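Local coordinates for kynurenine formamidase (Bacillus anthracis, PDB 4CO9), which catalyses the zinc-dependent hydrolysis of N-formyl-L-kynurenine to L-kynurenine and formate, the second step of tryptophan breakdown through the kynurenine pathway, at residues Asp132-Leu137 and Phe167-His172; Asp72-Val77 and Gly141-Gly146. All coordinates share one frame; numbering follows the deposited sequence.

Contact 1. Residues Asp132-Leu137 and Phe167-His172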
# COMPACT_ATOMS: atom_id res chain seq x y z
N ASP C 132 -29.83 -3.19 2.76
CA ASP C 132 -30.30 -4.17 1.77
C ASP C 132 -29.39 -4.31 0.54
O ASP C 132 -29.60 -5.18 -0.31
CB ASP C 132 -31.76 -3.89 1.35
CG ASP C 132 -31.93 -2.66 0.46
OD1 ASP C 132 -30.95 -2.01 0.04
OD2 ASP C 132 -33.10 -2.34 0.16
N ILE C 133 -28.40 -3.42 0.43
CA ILE C 133 -27.41 -3.54 -0.62
C ILE C 133 -26.57 -4.82 -0.46
O ILE C 133 -26.13 -5.40 -1.45
CB ILE C 133 -26.50 -2.28 -0.64
CG1 ILE C 133 -25.92 -2.05 -2.02
CG2 ILE C 133 -25.38 -2.40 0.39
CD1 ILE C 133 -25.16 -0.75 -2.13
N ALA C 134 -26.38 -5.27 0.78
CA ALA C 134 -25.43 -6.35 1.07
C ALA C 134 -25.85 -7.75 0.59
O ALA C 134 -25.08 -8.42 -0.09
CB ALA C 134 -25.08 -6.37 2.55
N PRO C 135 -27.07 -8.21 0.94
CA PRO C 135 -27.52 -9.48 0.35
C PRO C 135 -27.59 -9.43 -1.18
O PRO C 135 -27.24 -10.40 -1.84
CB PRO C 135 -28.93 -9.68 0.93
CG PRO C 135 -29.07 -8.70 2.03
CD PRO C 135 -28.12 -7.58 1.76
N PHE C 136 -28.04 -8.31 -1.72
CA PHE C 136 -28.13 -8.10 -3.17
C PHE C 136 -26.77 -8.29 -3.85
O PHE C 136 -26.65 -9.06 -4.79
CB PHE C 136 -28.65 -6.70 -3.47
CG PHE C 136 -28.74 -6.38 -4.93
CD1 PHE C 136 -29.72 -6.98 -5.71
CD2 PHE C 136 -27.85 -5.50 -5.53
CE1 PHE C 136 -29.82 -6.69 -7.07
CE2 PHE C 136 -27.94 -5.21 -6.89
CZ PHE C 136 -28.93 -5.81 -7.65
N LEU C 137 -25.77 -7.56 -3.38
CA LEU C 137 -24.43 -7.64 -3.96
C LEU C 137 -23.78 -9.00 -3.75
O LEU C 137 -23.15 -9.55 -4.65
CB LEU C 137 -23.53 -6.55 -3.37
CG LEU C 137 -23.91 -5.11 -3.71
CD1 LEU C 137 -22.98 -4.14 -3.00
CD2 LEU C 137 -23.89 -4.87 -5.21
N PHE C 167 -19.87 -6.69 5.77
CA PHE C 167 -18.95 -7.73 6.21
C PHE C 167 -19.67 -9.05 6.59
O PHE C 167 -19.12 -10.13 6.37
CB PHE C 167 -17.90 -7.25 7.24
CG PHE C 167 -16.58 -6.80 6.60
CD1 PHE C 167 -15.65 -7.73 6.18
CD2 PHE C 167 -16.28 -5.45 6.43
CE1 PHE C 167 -14.44 -7.33 5.62
CE2 PHE C 167 -15.07 -5.05 5.87
CZ PHE C 167 -14.15 -5.99 5.47
N LYS C 168 -20.91 -8.97 7.07
CA LYS C 168 -21.72 -10.18 7.33
C LYS C 168 -21.90 -10.99 6.05
O LYS C 168 -22.09 -12.20 6.11
CB LYS C 168 -23.09 -9.78 7.86
CG LYS C 168 -23.87 -10.86 8.59
CD LYS C 168 -25.28 -10.37 8.94
CE LYS C 168 -25.70 -10.73 10.36
NZ LYS C 168 -25.68 -12.19 10.61
N HIS C 169 -21.88 -10.31 4.90
CA HIS C 169 -22.05 -10.96 3.60
C HIS C 169 -20.74 -11.08 2.82
O HIS C 169 -20.76 -11.22 1.61
CB HIS C 169 -23.08 -10.20 2.78
CG HIS C 169 -24.47 -10.34 3.31
ND1 HIS C 169 -24.98 -9.53 4.30
CD2 HIS C 169 -25.46 -11.21 2.99
CE1 HIS C 169 -26.22 -9.88 4.56
NE2 HIS C 169 -26.54 -10.90 3.78
N SER C 170 -19.63 -11.02 3.54
CA SER C 170 -18.30 -11.19 2.98
C SER C 170 -17.90 -10.11 1.98
O SER C 170 -17.07 -10.36 1.12
CB SER C 170 -18.15 -12.59 2.37
OG SER C 170 -18.17 -13.56 3.40
N ILE C 171 -18.49 -8.92 2.11
CA ILE C 171 -18.18 -7.81 1.23
C ILE C 171 -17.25 -6.84 1.97
O ILE C 171 -17.60 -6.29 3.00
CB ILE C 171 -19.41 -7.02 0.80
CG1 ILE C 171 -20.40 -7.96 0.11
CG2 ILE C 171 -19.01 -5.88 -0.13
CD1 ILE C 171 -21.74 -7.33 -0.17
N HIS C 172 -16.07 -6.66 1.40
CA HIS C 172 -15.04 -5.82 1.96
C HIS C 172 -15.26 -4.37 1.55
O HIS C 172 -16.01 -4.11 0.63
CB HIS C 172 -13.70 -6.34 1.52
CG HIS C 172 -13.41 -7.71 2.03
ND1 HIS C 172 -12.32 -7.99 2.82
CD2 HIS C 172 -14.08 -8.88 1.89
CE1 HIS C 172 -12.32 -9.28 3.13
NE2 HIS C 172 -13.38 -9.83 2.58
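ND1 of His169 lies between two helices: it is hydrogen-bonded to the backbone O of Gln165, in the helix 161-168 that His169 follows, while CB of Ala134, from helix 133-140, comes within 3.6 Å of it. With ND1 so held, the imidazole lays one face against the Ala134-Pro135 peptide. Pro135 N sits over the centre of that face, and Ala134 C lies off toward its rim. At the far end of the ring, Pro135 CG reaches His169 NE2 at 3.8 Å, the proline and the imidazole crossing at a slant.

Deeper in, Ile171 supplies the second point of contact. Its CG1 stands anti to the carbonyl carbon (chi1 -57°) and the chain then runs on extended, carrying CD1 to 3.5 Å from Ala134 O and 3.7 Å from Leu137 CB. Helix 161-168 ends in a Schellman motif, Ser170 at positive phi being its C-prime residue, with Ser170 N bonded to Phe167 O at 3.0 Å and Ile171 N to Leu166 O. This helix end lets two nearby residues face the same neighbouring helix. Leu137 and Ile171 also both rest on Ile145 of strand 144-147, so helix end, helix and sheet close on one apolar patch. With ND1 already bonded back to the preceding helix, the histidine meets its neighbour chiefly by van der Waals packing, as a flat surface.

Contact 2. Residues Asp72-Val77 and Gly141-Gly146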
# COMPACT_ATOMS: atom_id res chain seq x y z
N ASP C 72 -5.39 -10.50 8.67
CA ASP C 72 -6.27 -11.68 8.50
C ASP C 72 -7.08 -11.60 7.20
O ASP C 72 -7.68 -12.59 6.79
CB ASP C 72 -7.27 -11.80 9.66
CG ASP C 72 -6.63 -11.86 11.04
OD1 ASP C 72 -5.56 -12.48 11.16
OD2 ASP C 72 -7.21 -11.28 12.01
N LEU C 73 -7.14 -10.43 6.58
CA LEU C 73 -7.95 -10.27 5.39
C LEU C 73 -7.31 -10.91 4.16
O LEU C 73 -6.09 -10.86 3.97
CB LEU C 73 -8.24 -8.79 5.12
CG LEU C 73 -8.98 -8.03 6.22
CD1 LEU C 73 -8.93 -6.54 5.95
CD2 LEU C 73 -10.42 -8.49 6.32
N ASP C 74 -8.15 -11.49 3.32
CA ASP C 74 -7.72 -12.20 2.12
C ASP C 74 -7.25 -11.21 1.04
O ASP C 74 -8.04 -10.44 0.51
CB ASP C 74 -8.90 -13.04 1.63
CG ASP C 74 -8.61 -13.82 0.39
OD1 ASP C 74 -7.47 -13.79 -0.10
OD2 ASP C 74 -9.55 -14.48 -0.10
N ILE C 75 -5.97 -11.26 0.70
CA ILE C 75 -5.44 -10.32 -0.30
C ILE C 75 -6.05 -10.45 -1.71
O ILE C 75 -6.08 -9.46 -2.44
CB ILE C 75 -3.90 -10.35 -0.41
CG1 ILE C 75 -3.40 -11.75 -0.79
CG2 ILE C 75 -3.28 -9.87 0.90
CD1 ILE C 75 -1.91 -11.80 -1.05
N GLN C 76 -6.60 -11.63 -2.05
CA GLN C 76 -7.22 -11.82 -3.39
C GLN C 76 -8.38 -10.88 -3.59
O GLN C 76 -8.68 -10.54 -4.72
CB GLN C 76 -7.63 -13.32 -3.54
CG GLN C 76 -6.64 -14.44 -3.07
CD GLN C 76 -5.24 -14.32 -3.62
OE1 GLN C 76 -5.03 -13.98 -4.80
NE2 GLN C 76 -4.26 -14.59 -2.78
N VAL C 77 -9.04 -10.49 -2.51
CA VAL C 77 -10.18 -9.61 -2.58
C VAL C 77 -9.82 -8.24 -3.15
O VAL C 77 -10.62 -7.62 -3.88
CB VAL C 77 -10.79 -9.42 -1.17
CG1 VAL C 77 -11.84 -8.31 -1.18
CG2 VAL C 77 -11.43 -10.71 -0.69
N GLY C 141 -22.08 -12.24 -6.19
CA GLY C 141 -20.68 -12.64 -6.08
C GLY C 141 -19.72 -11.48 -5.83
O GLY C 141 -18.51 -11.63 -5.93
N ILE C 142 -20.25 -10.31 -5.50
CA ILE C 142 -19.41 -9.14 -5.27
C ILE C 142 -18.74 -9.25 -3.90
O ILE C 142 -19.41 -9.47 -2.90
CB ILE C 142 -20.22 -7.85 -5.43
CG1 ILE C 142 -20.54 -7.66 -6.91
CG2 ILE C 142 -19.47 -6.64 -4.87
CD1 ILE C 142 -21.60 -6.65 -7.22
N ARG C 143 -17.41 -9.10 -3.89
CA ARG C 143 -16.60 -9.27 -2.69
C ARG C 143 -16.03 -7.97 -2.13
O ARG C 143 -15.51 -7.96 -1.02
CB ARG C 143 -15.44 -10.21 -2.99
CG ARG C 143 -15.82 -11.57 -3.55
CD ARG C 143 -14.57 -12.30 -4.00
NE ARG C 143 -13.89 -12.93 -2.86
CZ ARG C 143 -12.62 -13.33 -2.86
NH1 ARG C 143 -11.87 -13.16 -3.93
NH2 ARG C 143 -12.10 -13.89 -1.78
N LEU C 144 -16.11 -6.90 -2.90
CA LEU C 144 -15.58 -5.61 -2.46
C LEU C 144 -16.43 -4.49 -3.02
O LEU C 144 -16.78 -4.48 -4.20
CB LEU C 144 -14.13 -5.45 -2.92
CG LEU C 144 -13.48 -4.08 -2.73
CD1 LEU C 144 -13.04 -3.78 -1.31
CD2 LEU C 144 -12.30 -3.91 -3.66
N ILE C 145 -16.74 -3.54 -2.16
CA ILE C 145 -17.44 -2.32 -2.53
C ILE C 145 -16.54 -1.15 -2.17
O ILE C 145 -15.95 -1.10 -1.07
CB ILE C 145 -18.83 -2.24 -1.85
CG1 ILE C 145 -19.67 -1.13 -2.47
CG2 ILE C 145 -18.74 -2.00 -0.35
CD1 ILE C 145 -20.33 -1.52 -3.76
N GLY C 146 -16.43 -0.21 -3.11
CA GLY C 146 -15.66 1.01 -2.90
C GLY C 146 -16.52 2.22 -3.13
O GLY C 146 -17.39 2.20 -4.00
O HOH W 1 -9.77 -15.96 -2.05
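Val77 lies over one face of the Arg143 guanidinium: its CG2 stands 3.4 Å above the plane, offset toward the rim at NH2, the two side chains crossing at a slant. Arg143 occupies two conformations; in the one with its chain bent at chi3 (81°), the head folds across the valine and makes both this face contact and a salt bridge. Near the plane of the guanidinium, NH2 meets Asp74 OD2 at 3.1 Å. The carboxylate is turned 63° from the guanidinium plane, and the bond, at 133°, is weak. A water also accepts from NH2 at 3.1 Å; its approach to OD2 is short enough to leave the details of that bridge doubtful.

Asp74 illustrates how an Asx turn can present a charge. Its CG is anti to the backbone N, and OD1 accepts a hydrogen bond from the backbone N of Gln76 (3.0 Å), from above the carboxylate plane, so the loop's own turn steadies the group that faces Arg143. Directly after comes the 3-10 segment carrying Val77; Arg108 bonds through NH2 to Gln76 O and through NE to Val77 O.

The other valine branch, CG1, packs on Leu144 CB at 4.1 Å, at the start of strand 144-147 in the central mixed sheet. In one of its two conformations, Gln76 leads away from Arg143 and its OE1 accepts from Trp8 N of the second subunit.

Contacts 1 and 2, their centres about 11 Å apart, are joined through neighbouring parallel strands of the mixed sheet. His172, at the end of the 167-172 segment, probably bonds through its N to Arg143 O (2.8 Å) and through its O to Ile145 N (2.9 Å). Ile171 CG1 also packs against Ile142 O. Neither contact supplies a metal ligand, and both lie outside the first shell of the binuclear zinc site, the side chains of Ile171 and Leu144 being about 12 and 11 Å from a bound zinc. Helix 161-168 carries the zinc ligand His163, and strand 172-175 carries Glu175, which binds both zinc ions.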